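Local coordinates for protein aldo-keto reductase AKR2E4 (Bombyx mori, PDB 3WCZ) that catalyses the NADP-dependent reduction of 3-dehydroecdysone, showing lower activity on phenylglyoxal and isatin, and may play a role in regulating moulting, at residues V19-G24 with Q264-N269; Y49-T54 with A202-S207; T23-A28 with D35-A40. All blocks are in the same frame, centred on the assembly; numbering follows the deposited sequence.

How the contacts relate
From the N terminus, the chain enters strand 21-22, the first of the parallel barrel, where contacts 1 and 3 both begin, sharing Thr23 and Gly24. Contact 3 closes first, over a short loop, tying 23-28 to helix 35-46. Contact 2 opens next on the neighbouring strand 51-53 and closes at strand 202-206, joining two strands across the barrel interior. Contact 1 closes last, on helix 263-270, so its long span encloses contact 2. All three touch NADP. Thr23 OG1 hydrogen-bonds to Asp53 O, and Ile266 O probably to Tyr49 OH, so contact 2 is linked to both segments of contact 1.

Contact 1 (V19-G24 with Q264-N269); sequences VALGTG and QRIAQN. With NAP (NADP nicotinamide-adenine-dinucleotide phosphate), chain B.
Leu21 and Ile266 meet through their branches, CD1 of Leu21 lying 4.4 Å from CG1 of Ile266, where the first barrel strand faces helix 263-270. Two residues before Leu21 and three after Ile266, Val19 CG1 rests 4.0 Å from Asn269 O, a buried carbonyl oxygen for which the model offers no polar partner. Both segments also touch NADP, Gly22 to Gly24 at the nicotinamide ribose, Arg265 and Asn269 at the adenosine half. At Gly22 a CB would run into the nicotinamide ribose, so the bare backbone lets the cofactor come close.

Arg265 shows how one side chain serves two parts of the cofactor. Its CB starts 4.1 Å from N7A of the adenine, CG passes near C6A, and CD settles over the base, 3.5 Å from C5A. There the chain bends (chi3 -78°), which turns the guanidinium edge to the 2'-phosphate: NE reaches O2X at 2.8 Å in an almost straight bond (178°), and NH2 takes O1X at 2.9 Å. Asn269 reads the base with its amide: OD1 accepts from N6A at 2.8 Å, while ND2 gives its hydrogen to N7A at 3.0 Å.

Two nitrogens of one arginine on two phosphate oxygens thus recognise the very group that NADH lacks, consistent with the enzyme's inactivity with that cosubstrate.

Contact 2 (Y49-T54 with A202-S207); sequences YRHIDT and AVMAYS. With NAP (NADP nicotinamide-adenine-dinucleotide phosphate), chain B.
Met204 reaches His51 with its terminal methyl, CE lying 3.5 Å from CE1 of the imidazole. The two side chains come from opposite directions, and the bend in the methionine at chi3 (74°) swings CE toward the histidine. The sulfur follows less closely: SD sits 5.2 Å from the centroid of the His51 ring and at the ring's edge, 77° off its normal. His51 itself is fixed by bonds at both nitrogens, NE2 with Thr85 OG1 and ND1 with Pro17 O. The same methyl also touches Asp53, 3.8 Å from OD1, an oxygen that is hydrogen-bonded to Gln180.

Strands 51-53 and 202-206 belong to the eight-stranded parallel TIM barrel and are not neighbours in its sheet, so the methionine is packing across the barrel's interior, one layer below the cofactor, with Asp53 in between. Asp53 stands at the edge of the cofactor site. Its OD2 takes a hydrogen bond from the ribose O2D at 2.7 Å and forms a salt bridge with Lys87; both residues probably belong to the catalytic tetrad of the family, with Tyr58 close by.

Tyr206 comes next, its ring lying flat against the nicotinamide. C4N, the carbon that carries the transferable hydride in NADPH, is 3.1 Å above the ring plane and over its centre, while Tyr206 OH is held by Asn159. With an alanine here the aromatic face is gone, and the nicotinamide would probably be freer to tilt, with Asn159 ND2 left without this partner.

Ser207 finishes the segment at the pyrophosphate, where its OG binds O2N at 2.9 Å and its backbone N makes a weak bond to O5D.

Contact 3 (T23-A28 with D35-A40); sequences TGRGTA and DEVRQA. With NAP (NADP nicotinamide-adenine-dinucleotide phosphate), chain B.
The NADP-binding loop that follows the first barrel strand is fastened here to the first helix of the barrel by the salt bridge of Arg25 with Glu36 and by the packing of Val37. The guanidinium offers its end to a single oxygen: NH1 reaches Glu36 OE2 at 2.7 Å and NH2 reaches the same atom at 2.8 Å. OE2 lies in the guanidinium plane but is met on its anti side and somewhat out of the carboxylate plane, and the two flat groups stand nearly perpendicular, 82° apart. This is a salt bridge in which one oxygen takes two bonds, while OE1 makes a weak one to Thr261.

Both faces of the guanidinium are covered. Ala28 CB sits 3.4 Å above the plane of the Arg25 guanidinium, over its centre, and on the opposite face Val37 CG2 lies 3.3 Å from that plane, nearer the rim. Bends at chi2 (-65°) and chi3 (-72°) fold the arginine back into this slot. Ala28 is brought there by a type I turn from Arg25, closed by a bond from Ala28 N to Arg25 O of 3.0 Å. The other branch of Val37 serves Thr23, its CG1 lying 4.0 Å from Thr23 CB, with the two side chains crossing at about a right angle. Thr23 OG1 turns to Asp53 O instead.

The backbone of the same loop holds the cofactor. Gly24 N bonds to the nicotinamide ribose O3D at 2.8 Å, Thr23 N gives a weak bond to O2D, and Thr27 packs on the adenosine ribose while its OG1 pairs with Lys259.

Strand, cofactor loop and helix in this order form the first beta-alpha unit of the TIM barrel of aldo-keto reductases.

Contact 1 (V19-G24 with Q264-N269)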
loop_
_atom_site.group_PDB
_atom_site.type_symbol
_atom_site.label_atom_id
_atom_site.label_comp_id
_atom_site.label_asym_id
_atom_site.label_seq_id
_atom_site.Cartn_x
_atom_site.Cartn_y
_atom_site.Cartn_z
ATOM N N VAL A 19 6.704 -3.465 -6.419
ATOM C CA VAL A 19 6.870 -3.779 -5.000
ATOM C C VAL A 19 7.124 -2.471 -4.267
ATOM O O VAL A 19 7.956 -1.695 -4.697
ATOM C CB VAL A 19 8.039 -4.752 -4.739
ATOM C CG1 VAL A 19 8.160 -5.038 -3.282
ATOM C CG2 VAL A 19 7.856 -6.063 -5.552
ATOM N N ALA A 20 6.400 -2.239 -3.174
ATOM C CA ALA A 20 6.605 -1.077 -2.316
ATOM C C ALA A 20 7.006 -1.496 -0.928
ATOM O O ALA A 20 6.469 -2.463 -0.383
ATOM C CB ALA A 20 5.330 -0.236 -2.250
ATOM N N LEU A 21 7.942 -0.757 -0.347
ATOM C CA LEU A 21 8.238 -0.930 1.074
ATOM C C LEU A 21 7.132 -0.343 1.935
ATOM O O LEU A 21 6.812 0.838 1.802
ATOM C CB LEU A 21 9.557 -0.271 1.445
ATOM C CG LEU A 21 9.924 -0.402 2.934
ATOM C CD1 LEU A 21 10.346 -1.839 3.287
ATOM C CD2 LEU A 21 11.002 0.560 3.344
ATOM N N GLY A 22 6.550 -1.146 2.809
ATOM C CA GLY A 22 5.608 -0.620 3.771
ATOM C C GLY A 22 6.271 0.043 4.957
ATOM O O GLY A 22 7.275 -0.456 5.478
ATOM N N THR A 23 5.717 1.176 5.373
ATOM C CA THR A 23 6.230 1.912 6.531
ATOM C C THR A 23 5.167 2.158 7.577
ATOM O O THR A 23 5.367 2.978 8.484
ATOM C CB THR A 23 6.906 3.234 6.123
ATOM O OG1 THR A 23 5.942 4.168 5.606
ATOM C CG2 THR A 23 8.015 3.006 5.081
ATOM N N GLY A 24 4.058 1.443 7.509
ATOM C CA GLY A 24 3.113 1.462 8.612
ATOM C C GLY A 24 3.719 0.734 9.796
ATOM O O GLY A 24 4.596 -0.151 9.647
ATOM N N GLN A 264 17.806 -8.240 5.879
ATOM C CA GLN A 264 17.731 -9.433 5.082
ATOM C C GLN A 264 16.322 -9.680 4.503
ATOM O O GLN A 264 16.179 -10.029 3.338
ATOM C CB GLN A 264 18.197 -10.636 5.922
ATOM C CG GLN A 264 19.685 -10.589 6.372
ATOM C CD GLN A 264 20.068 -9.446 7.358
ATOM O OE1 GLN A 264 19.330 -9.100 8.302
ATOM N NE2 GLN A 264 21.251 -8.862 7.130
ATOM N N ARG A 265 15.291 -9.504 5.330
ATOM C CA ARG A 265 13.926 -9.723 4.835
ATOM C C ARG A 265 13.526 -8.652 3.824
ATOM O O ARG A 265 12.863 -8.956 2.849
ATOM C CB ARG A 265 12.922 -9.838 5.956
ATOM C CG ARG A 265 13.129 -11.119 6.746
ATOM C CD ARG A 265 12.023 -11.299 7.721
ATOM N NE ARG A 265 12.132 -10.489 8.920
ATOM C CZ ARG A 265 12.834 -10.801 10.004
ATOM N NH1 ARG A 265 13.570 -11.905 10.023
ATOM N NH2 ARG A 265 12.808 -9.998 11.056
ATOM N N ILE A 266 14.003 -7.431 4.012
ATOM C CA ILE A 266 13.779 -6.383 3.014
ATOM C C ILE A 266 14.302 -6.860 1.671
ATOM O O ILE A 266 13.627 -6.792 0.647
ATOM C CB ILE A 266 14.465 -5.065 3.480
ATOM C CG1 ILE A 266 13.669 -4.402 4.617
ATOM C CG2 ILE A 266 14.639 -4.112 2.325
ATOM C CD1 ILE A 266 14.408 -3.299 5.340
ATOM N N ALA A 267 15.521 -7.380 1.641
ATOM C CA ALA A 267 16.074 -7.818 0.393
ATOM C C ALA A 267 15.300 -9.010 -0.197
ATOM O O ALA A 267 15.090 -9.096 -1.426
ATOM C CB ALA A 267 17.539 -8.187 0.575
ATOM N N GLN A 268 14.898 -9.945 0.656
ATOM C CA GLN A 268 14.131 -11.102 0.178
ATOM C C GLN A 268 12.811 -10.699 -0.451
ATOM O O GLN A 268 12.365 -11.291 -1.428
ATOM C CB GLN A 268 13.863 -12.041 1.338
ATOM C CG GLN A 268 15.122 -12.732 1.812
ATOM C CD GLN A 268 14.870 -13.740 2.908
ATOM O OE1 GLN A 268 14.049 -13.537 3.802
ATOM N NE2 GLN A 268 15.583 -14.858 2.835
ATOM N N ASN A 269 12.205 -9.653 0.096
ATOM C CA ASN A 269 10.832 -9.316 -0.256
ATOM C C ASN A 269 10.691 -8.677 -1.647
ATOM O O ASN A 269 9.582 -8.569 -2.157
ATOM C CB ASN A 269 10.220 -8.406 0.815
ATOM C CG ASN A 269 9.904 -9.124 2.102
ATOM O OD1 ASN A 269 9.901 -10.363 2.155
ATOM N ND2 ASN A 269 9.672 -8.372 3.155
HETATM P PA NAP B . 2.898 -6.869 6.443
HETATM O O1A NAP B . 3.849 -6.383 5.430
HETATM O O2A NAP B . 1.648 -7.524 6.113
HETATM O O5B NAP B . 3.579 -7.703 7.572
HETATM C C5B NAP B . 4.731 -7.250 8.216
HETATM C C4B NAP B . 5.314 -8.239 9.215
HETATM O O4B NAP B . 5.892 -9.352 8.505
HETATM C C3B NAP B . 6.353 -7.717 10.131
HETATM O O3B NAP B . 6.149 -8.331 11.381
HETATM C C2B NAP B . 7.591 -8.144 9.502
HETATM O O2B NAP B . 8.686 -8.261 10.389
HETATM C C1B NAP B . 7.236 -9.479 8.902
HETATM N N9A NAP B . 7.967 -9.879 7.718
HETATM C C8A NAP B . 8.301 -9.073 6.689
HETATM N N7A NAP B . 8.856 -9.753 5.706
HETATM C C5A NAP B . 8.905 -11.066 6.095
HETATM C C6A NAP B . 9.376 -12.234 5.487
HETATM N N6A NAP B . 9.988 -12.274 4.231
HETATM N N1A NAP B . 9.250 -13.371 6.193
HETATM C C2A NAP B . 8.683 -13.379 7.399
HETATM N N3A NAP B . 8.208 -12.280 8.009
HETATM C C4A NAP B . 8.310 -11.120 7.342
HETATM O O3 NAP B . 2.552 -5.576 7.358
HETATM P PN NAP B . 1.530 -4.355 7.387
HETATM O O1N NAP B . 2.292 -3.241 8.005
HETATM O O2N NAP B . 0.274 -4.825 8.031
HETATM O O5D NAP B . 1.167 -4.012 5.878
HETATM C C5D NAP B . 2.144 -3.597 4.983
HETATM C C4D NAP B . 2.084 -2.119 4.576
HETATM O O4D NAP B . 0.887 -1.824 3.881
HETATM C C3D NAP B . 2.071 -1.152 5.715
HETATM O O3D NAP B . 3.322 -1.056 6.367
HETATM C C2D NAP B . 1.608 0.056 5.067
HETATM O O2D NAP B . 2.618 0.621 4.281
HETATM C C1D NAP B . 0.487 -0.488 4.209
HETATM N N1N NAP B . -0.869 -0.533 4.769
HETATM C C2N NAP B . -1.807 0.328 4.334
HETATM C C3N NAP B . -3.079 0.274 4.846
HETATM C C7N NAP B . -4.066 1.223 4.278
HETATM O O7N NAP B . -3.928 1.742 3.144
HETATM N N7N NAP B . -5.203 1.392 4.984
HETATM C C4N NAP B . -3.413 -0.620 5.880
HETATM C C5N NAP B . -2.437 -1.525 6.318
HETATM C C6N NAP B . -1.181 -1.443 5.731
HETATM P P2B NAP B . 10.077 -7.504 10.145
HETATM O O1X NAP B . 10.899 -7.869 11.397
HETATM O O2X NAP B . 10.695 -8.069 8.942
HETATM O O3X NAP B . 9.774 -6.030 10.051
#

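Contact 2 (Y49-T54 with A202-S207)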
loop_
_atom_site.group_PDB
_atom_site.type_symbol
_atom_site.label_atom_id
_atom_site.label_comp_id
_atom_site.label_asym_id
_atom_site.label_seq_id
_atom_site.Cartn_x
_atom_site.Cartn_y
_atom_site.Cartn_z
ATOM N N TYR A 49 14.800 -1.386 -4.087
ATOM C CA TYR A 49 13.455 -0.810 -4.060
ATOM C C TYR A 49 13.506 0.613 -4.602
ATOM O O TYR A 49 14.462 1.371 -4.342
ATOM C CB TYR A 49 12.906 -0.711 -2.640
ATOM C CG TYR A 49 12.494 -1.969 -1.954
ATOM C CD1 TYR A 49 13.425 -2.954 -1.634
ATOM C CD2 TYR A 49 11.181 -2.156 -1.534
ATOM C CE1 TYR A 49 13.057 -4.090 -0.931
ATOM C CE2 TYR A 49 10.804 -3.279 -0.816
ATOM C CZ TYR A 49 11.737 -4.249 -0.529
ATOM O OH TYR A 49 11.368 -5.348 0.198
ATOM N N ARG A 50 12.440 0.971 -5.304
ATOM C CA ARG A 50 12.265 2.317 -5.808
ATOM C C ARG A 50 10.871 2.829 -5.471
ATOM O O ARG A 50 10.441 3.834 -6.045
ATOM C CB ARG A 50 12.467 2.346 -7.325
ATOM C CG ARG A 50 13.897 1.975 -7.772
ATOM C CD ARG A 50 14.923 2.972 -7.269
ATOM N NE ARG A 50 16.287 2.667 -7.713
ATOM C CZ ARG A 50 17.191 2.040 -6.973
ATOM N NH1 ARG A 50 16.886 1.596 -5.765
ATOM N NH2 ARG A 50 18.425 1.852 -7.461
ATOM N N HIS A 51 10.128 2.147 -4.626
ATOM C CA HIS A 51 8.779 2.569 -4.248
ATOM C C HIS A 51 8.634 2.417 -2.741
ATOM O O HIS A 51 8.894 1.342 -2.208
ATOM C CB HIS A 51 7.744 1.718 -5.024
ATOM C CG HIS A 51 6.296 2.084 -4.810
ATOM N ND1 HIS A 51 5.286 1.417 -5.465
ATOM C CD2 HIS A 51 5.669 2.996 -4.025
ATOM C CE1 HIS A 51 4.114 1.894 -5.102
ATOM N NE2 HIS A 51 4.315 2.868 -4.236
ATOM N N ILE A 52 8.253 3.514 -2.069
ATOM C CA ILE A 52 8.024 3.536 -0.624
ATOM C C ILE A 52 6.578 3.945 -0.390
ATOM O O ILE A 52 6.143 4.927 -0.993
ATOM C CB ILE A 52 8.925 4.542 0.115
ATOM C CG1 ILE A 52 10.398 4.410 -0.299
ATOM C CG2 ILE A 52 8.736 4.395 1.612
ATOM C CD1 ILE A 52 11.078 3.103 0.050
ATOM N N ASP A 53 5.861 3.213 0.466
ATOM C CA ASP A 53 4.478 3.520 0.860
ATOM C C ASP A 53 4.475 4.041 2.292
ATOM O O ASP A 53 4.979 3.359 3.191
ATOM C CB ASP A 53 3.576 2.275 0.788
ATOM C CG ASP A 53 2.153 2.585 1.161
ATOM O OD1 ASP A 53 1.429 3.095 0.287
ATOM O OD2 ASP A 53 1.748 2.335 2.319
ATOM N N THR A 54 3.947 5.246 2.495
ATOM C CA THR A 54 3.801 5.828 3.811
ATOM C C THR A 54 2.459 6.532 3.912
ATOM O O THR A 54 1.597 6.369 3.056
ATOM C CB THR A 54 5.024 6.739 4.133
ATOM O OG1 THR A 54 5.033 7.105 5.522
ATOM C CG2 THR A 54 5.058 7.994 3.321
ATOM N N ALA A 202 -5.345 -0.018 -11.058
ATOM C CA ALA A 202 -4.444 -1.005 -10.481
ATOM C C ALA A 202 -4.669 -1.111 -8.973
ATOM O O ALA A 202 -5.199 -0.195 -8.335
ATOM C CB ALA A 202 -2.987 -0.663 -10.789
ATOM N N VAL A 203 -4.266 -2.240 -8.401
ATOM C CA VAL A 203 -4.453 -2.502 -6.985
ATOM C C VAL A 203 -3.121 -2.653 -6.276
ATOM O O VAL A 203 -2.290 -3.467 -6.681
ATOM C CB VAL A 203 -5.325 -3.733 -6.782
ATOM C CG1 VAL A 203 -5.382 -4.100 -5.304
ATOM C CG2 VAL A 203 -6.705 -3.462 -7.383
ATOM N N MET A 204 -2.946 -1.881 -5.202
ATOM C CA MET A 204 -1.863 -2.101 -4.251
ATOM C C MET A 204 -2.432 -2.956 -3.127
ATOM O O MET A 204 -3.534 -2.689 -2.651
ATOM C CB MET A 204 -1.305 -0.782 -3.696
ATOM C CG MET A 204 -0.521 0.032 -4.705
ATOM S SD MET A 204 0.052 1.637 -4.064
ATOM C CE MET A 204 1.394 1.104 -2.983
ATOM N N ALA A 205 -1.700 -4.017 -2.761
ATOM C CA ALA A 205 -2.109 -4.977 -1.742
ATOM C C ALA A 205 -1.382 -4.735 -0.435
ATOM O O ALA A 205 -0.164 -5.010 -0.298
ATOM C CB ALA A 205 -1.814 -6.409 -2.244
ATOM N N TYR A 206 -2.113 -4.193 0.536
ATOM C CA TYR A 206 -1.568 -3.993 1.866
ATOM C C TYR A 206 -1.759 -5.220 2.764
ATOM O O TYR A 206 -2.525 -6.115 2.451
ATOM C CB TYR A 206 -2.084 -2.695 2.476
ATOM C CG TYR A 206 -3.484 -2.591 3.005
ATOM C CD1 TYR A 206 -3.908 -3.294 4.127
ATOM C CD2 TYR A 206 -4.356 -1.667 2.453
ATOM C CE1 TYR A 206 -5.173 -3.092 4.670
ATOM C CE2 TYR A 206 -5.619 -1.473 2.978
ATOM C CZ TYR A 206 -6.004 -2.163 4.100
ATOM O OH TYR A 206 -7.228 -1.978 4.674
ATOM N N SER A 207 -1.010 -5.215 3.869
ATOM C CA SER A 207 -0.892 -6.354 4.788
ATOM C C SER A 207 -0.771 -7.658 4.012
ATOM O O SER A 207 -1.517 -8.598 4.237
ATOM C CB SER A 207 -2.067 -6.386 5.775
ATOM O OG SER A 207 -2.156 -5.207 6.570
HETATM P PA NAP B . 2.898 -6.869 6.443
HETATM O O1A NAP B . 3.849 -6.383 5.430
HETATM O O2A NAP B . 1.648 -7.524 6.113
HETATM O O5B NAP B . 3.579 -7.703 7.572
HETATM C C5B NAP B . 4.731 -7.250 8.216
HETATM C C4B NAP B . 5.314 -8.239 9.215
HETATM O O4B NAP B . 5.892 -9.352 8.505
HETATM C C3B NAP B . 6.353 -7.717 10.131
HETATM O O3B NAP B . 6.149 -8.331 11.381
HETATM C C2B NAP B . 7.591 -8.144 9.502
HETATM O O2B NAP B . 8.686 -8.261 10.389
HETATM C C1B NAP B . 7.236 -9.479 8.902
HETATM N N9A NAP B . 7.967 -9.879 7.718
HETATM C C8A NAP B . 8.301 -9.073 6.689
HETATM N N7A NAP B . 8.856 -9.753 5.706
HETATM C C5A NAP B . 8.905 -11.066 6.095
HETATM C C6A NAP B . 9.376 -12.234 5.487
HETATM N N6A NAP B . 9.988 -12.274 4.231
HETATM N N1A NAP B . 9.250 -13.371 6.193
HETATM C C2A NAP B . 8.683 -13.379 7.399
HETATM N N3A NAP B . 8.208 -12.280 8.009
HETATM C C4A NAP B . 8.310 -11.120 7.342
HETATM O O3 NAP B . 2.552 -5.576 7.358
HETATM P PN NAP B . 1.530 -4.355 7.387
HETATM O O1N NAP B . 2.292 -3.241 8.005
HETATM O O2N NAP B . 0.274 -4.825 8.031
HETATM O O5D NAP B . 1.167 -4.012 5.878
HETATM C C5D NAP B . 2.144 -3.597 4.983
HETATM C C4D NAP B . 2.084 -2.119 4.576
HETATM O O4D NAP B . 0.887 -1.824 3.881
HETATM C C3D NAP B . 2.071 -1.152 5.715
HETATM O O3D NAP B . 3.322 -1.056 6.367
HETATM C C2D NAP B . 1.608 0.056 5.067
HETATM O O2D NAP B . 2.618 0.621 4.281
HETATM C C1D NAP B . 0.487 -0.488 4.209
HETATM N N1N NAP B . -0.869 -0.533 4.769
HETATM C C2N NAP B . -1.807 0.328 4.334
HETATM C C3N NAP B . -3.079 0.274 4.846
HETATM C C7N NAP B . -4.066 1.223 4.278
HETATM O O7N NAP B . -3.928 1.742 3.144
HETATM N N7N NAP B . -5.203 1.392 4.984
HETATM C C4N NAP B . -3.413 -0.620 5.880
HETATM C C5N NAP B . -2.437 -1.525 6.318
HETATM C C6N NAP B . -1.181 -1.443 5.731
HETATM P P2B NAP B . 10.077 -7.504 10.145
HETATM O O1X NAP B . 10.899 -7.869 11.397
HETATM O O2X NAP B . 10.695 -8.069 8.942
HETATM O O3X NAP B . 9.774 -6.030 10.051
#

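Contact 3 (T23-A28 with D35-A40)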
loop_
_atom_site.group_PDB
_atom_site.type_symbol
_atom_site.label_atom_id
_atom_site.label_comp_id
_atom_site.label_asym_id
_atom_site.label_seq_id
_atom_site.Cartn_x
_atom_site.Cartn_y
_atom_site.Cartn_z
ATOM N N THR A 23 5.717 1.176 5.373
ATOM C CA THR A 23 6.230 1.912 6.531
ATOM C C THR A 23 5.167 2.158 7.577
ATOM O O THR A 23 5.367 2.978 8.484
ATOM C CB THR A 23 6.906 3.234 6.123
ATOM O OG1 THR A 23 5.942 4.168 5.606
ATOM C CG2 THR A 23 8.015 3.006 5.081
ATOM N N GLY A 24 4.058 1.443 7.509
ATOM C CA GLY A 24 3.113 1.462 8.612
ATOM C C GLY A 24 3.719 0.734 9.796
ATOM O O GLY A 24 4.596 -0.151 9.647
ATOM N N ARG A 25 3.245 1.080 10.992
ATOM C CA ARG A 25 3.851 0.609 12.224
ATOM C C ARG A 25 2.976 -0.371 12.991
ATOM O O ARG A 25 3.273 -0.672 14.158
ATOM C CB ARG A 25 4.132 1.795 13.139
ATOM C CG ARG A 25 4.908 2.912 12.478
ATOM C CD ARG A 25 6.265 2.428 12.122
ATOM N NE ARG A 25 7.109 2.249 13.305
ATOM C CZ ARG A 25 8.057 1.319 13.425
ATOM N NH1 ARG A 25 8.293 0.421 12.433
ATOM N NH2 ARG A 25 8.760 1.274 14.562
ATOM N N GLY A 26 1.923 -0.885 12.366
ATOM C CA GLY A 26 1.041 -1.826 13.039
ATOM C C GLY A 26 1.743 -3.056 13.606
ATOM O O GLY A 26 1.321 -3.604 14.624
ATOM N N THR A 27 2.826 -3.499 12.980
ATOM C CA THR A 27 3.519 -4.691 13.446
ATOM C C THR A 27 4.735 -4.373 14.311
ATOM O O THR A 27 5.447 -5.290 14.729
ATOM C CB THR A 27 3.965 -5.567 12.274
ATOM O OG1 THR A 27 4.963 -4.890 11.497
ATOM C CG2 THR A 27 2.782 -5.958 11.393
ATOM N N ALA A 28 4.978 -3.090 14.562
ATOM C CA ALA A 28 6.198 -2.720 15.284
ATOM C C ALA A 28 6.136 -3.251 16.716
ATOM O O ALA A 28 5.117 -3.143 17.387
ATOM C CB ALA A 28 6.407 -1.214 15.248
ATOM N N ASP A 35 13.096 5.232 14.464
ATOM C CA ASP A 35 14.255 5.430 13.598
ATOM C C ASP A 35 14.490 4.221 12.710
ATOM O O ASP A 35 15.134 4.335 11.655
ATOM C CB ASP A 35 15.505 5.728 14.436
ATOM C CG ASP A 35 16.698 6.144 13.587
ATOM O OD1 ASP A 35 16.575 7.142 12.838
ATOM O OD2 ASP A 35 17.748 5.475 13.664
ATOM N N GLU A 36 13.993 3.052 13.112
ATOM C CA GLU A 36 14.156 1.879 12.251
ATOM C C GLU A 36 13.476 2.058 10.893
ATOM O O GLU A 36 13.836 1.379 9.942
ATOM C CB GLU A 36 13.611 0.619 12.919
ATOM C CG GLU A 36 12.077 0.601 13.029
ATOM C CD GLU A 36 11.529 -0.743 13.490
ATOM O OE1 GLU A 36 12.342 -1.682 13.699
ATOM O OE2 GLU A 36 10.286 -0.847 13.649
ATOM N N VAL A 37 12.514 2.956 10.793
ATOM C CA VAL A 37 11.869 3.223 9.516
ATOM C C VAL A 37 12.832 3.954 8.592
ATOM O O VAL A 37 12.888 3.658 7.408
ATOM C CB VAL A 37 10.570 4.037 9.728
ATOM C CG1 VAL A 37 9.993 4.485 8.398
ATOM C CG2 VAL A 37 9.540 3.216 10.520
ATOM N N ARG A 38 13.587 4.925 9.099
ATOM C CA ARG A 38 14.600 5.598 8.309
ATOM C C ARG A 38 15.593 4.576 7.786
ATOM O O ARG A 38 15.899 4.525 6.586
ATOM C CB ARG A 38 15.331 6.663 9.144
ATOM C CG ARG A 38 16.545 7.252 8.453
ATOM C CD ARG A 38 17.500 7.985 9.435
ATOM N NE ARG A 38 17.991 7.041 10.436
ATOM C CZ ARG A 38 18.876 6.095 10.177
ATOM N NH1 ARG A 38 19.459 6.011 8.995
ATOM N NH2 ARG A 38 19.189 5.227 11.121
ATOM N N GLN A 39 16.069 3.705 8.672
ATOM C CA GLN A 39 17.033 2.691 8.269
ATOM C C GLN A 39 16.438 1.719 7.252
ATOM O O GLN A 39 17.115 1.327 6.299
ATOM C CB GLN A 39 17.523 1.940 9.513
ATOM C CG GLN A 39 18.663 0.957 9.233
ATOM C CD GLN A 39 19.902 1.666 8.715
ATOM O OE1 GLN A 39 20.440 2.551 9.386
ATOM N NE2 GLN A 39 20.333 1.332 7.503
ATOM N N ALA A 40 15.177 1.329 7.450
ATOM C CA ALA A 40 14.519 0.398 6.529
ATOM C C ALA A 40 14.389 1.002 5.133
ATOM O O ALA A 40 14.605 0.327 4.137
ATOM C CB ALA A 40 13.158 0.038 7.049
HETATM P PA NAP B . 2.898 -6.869 6.443
HETATM O O1A NAP B . 3.849 -6.383 5.430
HETATM O O2A NAP B . 1.648 -7.524 6.113
HETATM O O5B NAP B . 3.579 -7.703 7.572
HETATM C C5B NAP B . 4.731 -7.250 8.216
HETATM C C4B NAP B . 5.314 -8.239 9.215
HETATM O O4B NAP B . 5.892 -9.352 8.505
HETATM C C3B NAP B . 6.353 -7.717 10.131
HETATM O O3B NAP B . 6.149 -8.331 11.381
HETATM C C2B NAP B . 7.591 -8.144 9.502
HETATM O O2B NAP B . 8.686 -8.261 10.389
HETATM C C1B NAP B . 7.236 -9.479 8.902
HETATM N N9A NAP B . 7.967 -9.879 7.718
HETATM C C8A NAP B . 8.301 -9.073 6.689
HETATM N N7A NAP B . 8.856 -9.753 5.706
HETATM C C5A NAP B . 8.905 -11.066 6.095
HETATM C C6A NAP B . 9.376 -12.234 5.487
HETATM N N6A NAP B . 9.988 -12.274 4.231
HETATM N N1A NAP B . 9.250 -13.371 6.193
HETATM C C2A NAP B . 8.683 -13.379 7.399
HETATM N N3A NAP B . 8.208 -12.280 8.009
HETATM C C4A NAP B . 8.310 -11.120 7.342
HETATM O O3 NAP B . 2.552 -5.576 7.358
HETATM P PN NAP B . 1.530 -4.355 7.387
HETATM O O1N NAP B . 2.292 -3.241 8.005
HETATM O O2N NAP B . 0.274 -4.825 8.031
HETATM O O5D NAP B . 1.167 -4.012 5.878
HETATM C C5D NAP B . 2.144 -3.597 4.983
HETATM C C4D NAP B . 2.084 -2.119 4.576
HETATM O O4D NAP B . 0.887 -1.824 3.881
HETATM C C3D NAP B . 2.071 -1.152 5.715
HETATM O O3D NAP B . 3.322 -1.056 6.367
HETATM C C2D NAP B . 1.608 0.056 5.067
HETATM O O2D NAP B . 2.618 0.621 4.281
HETATM C C1D NAP B . 0.487 -0.488 4.209
HETATM N N1N NAP B . -0.869 -0.533 4.769
HETATM C C2N NAP B . -1.807 0.328 4.334
HETATM C C3N NAP B . -3.079 0.274 4.846
HETATM C C7N NAP B . -4.066 1.223 4.278
HETATM O O7N NAP B . -3.928 1.742 3.144
HETATM N N7N NAP B . -5.203 1.392 4.984
HETATM C C4N NAP B . -3.413 -0.620 5.880
HETATM C C5N NAP B . -2.437 -1.525 6.318
HETATM C C6N NAP B . -1.181 -1.443 5.731
HETATM P P2B NAP B . 10.077 -7.504 10.145
HETATM O O1X NAP B . 10.899 -7.869 11.397
HETATM O O2X NAP B . 10.695 -8.069 8.942
HETATM O O3X NAP B . 9.774 -6.030 10.051
#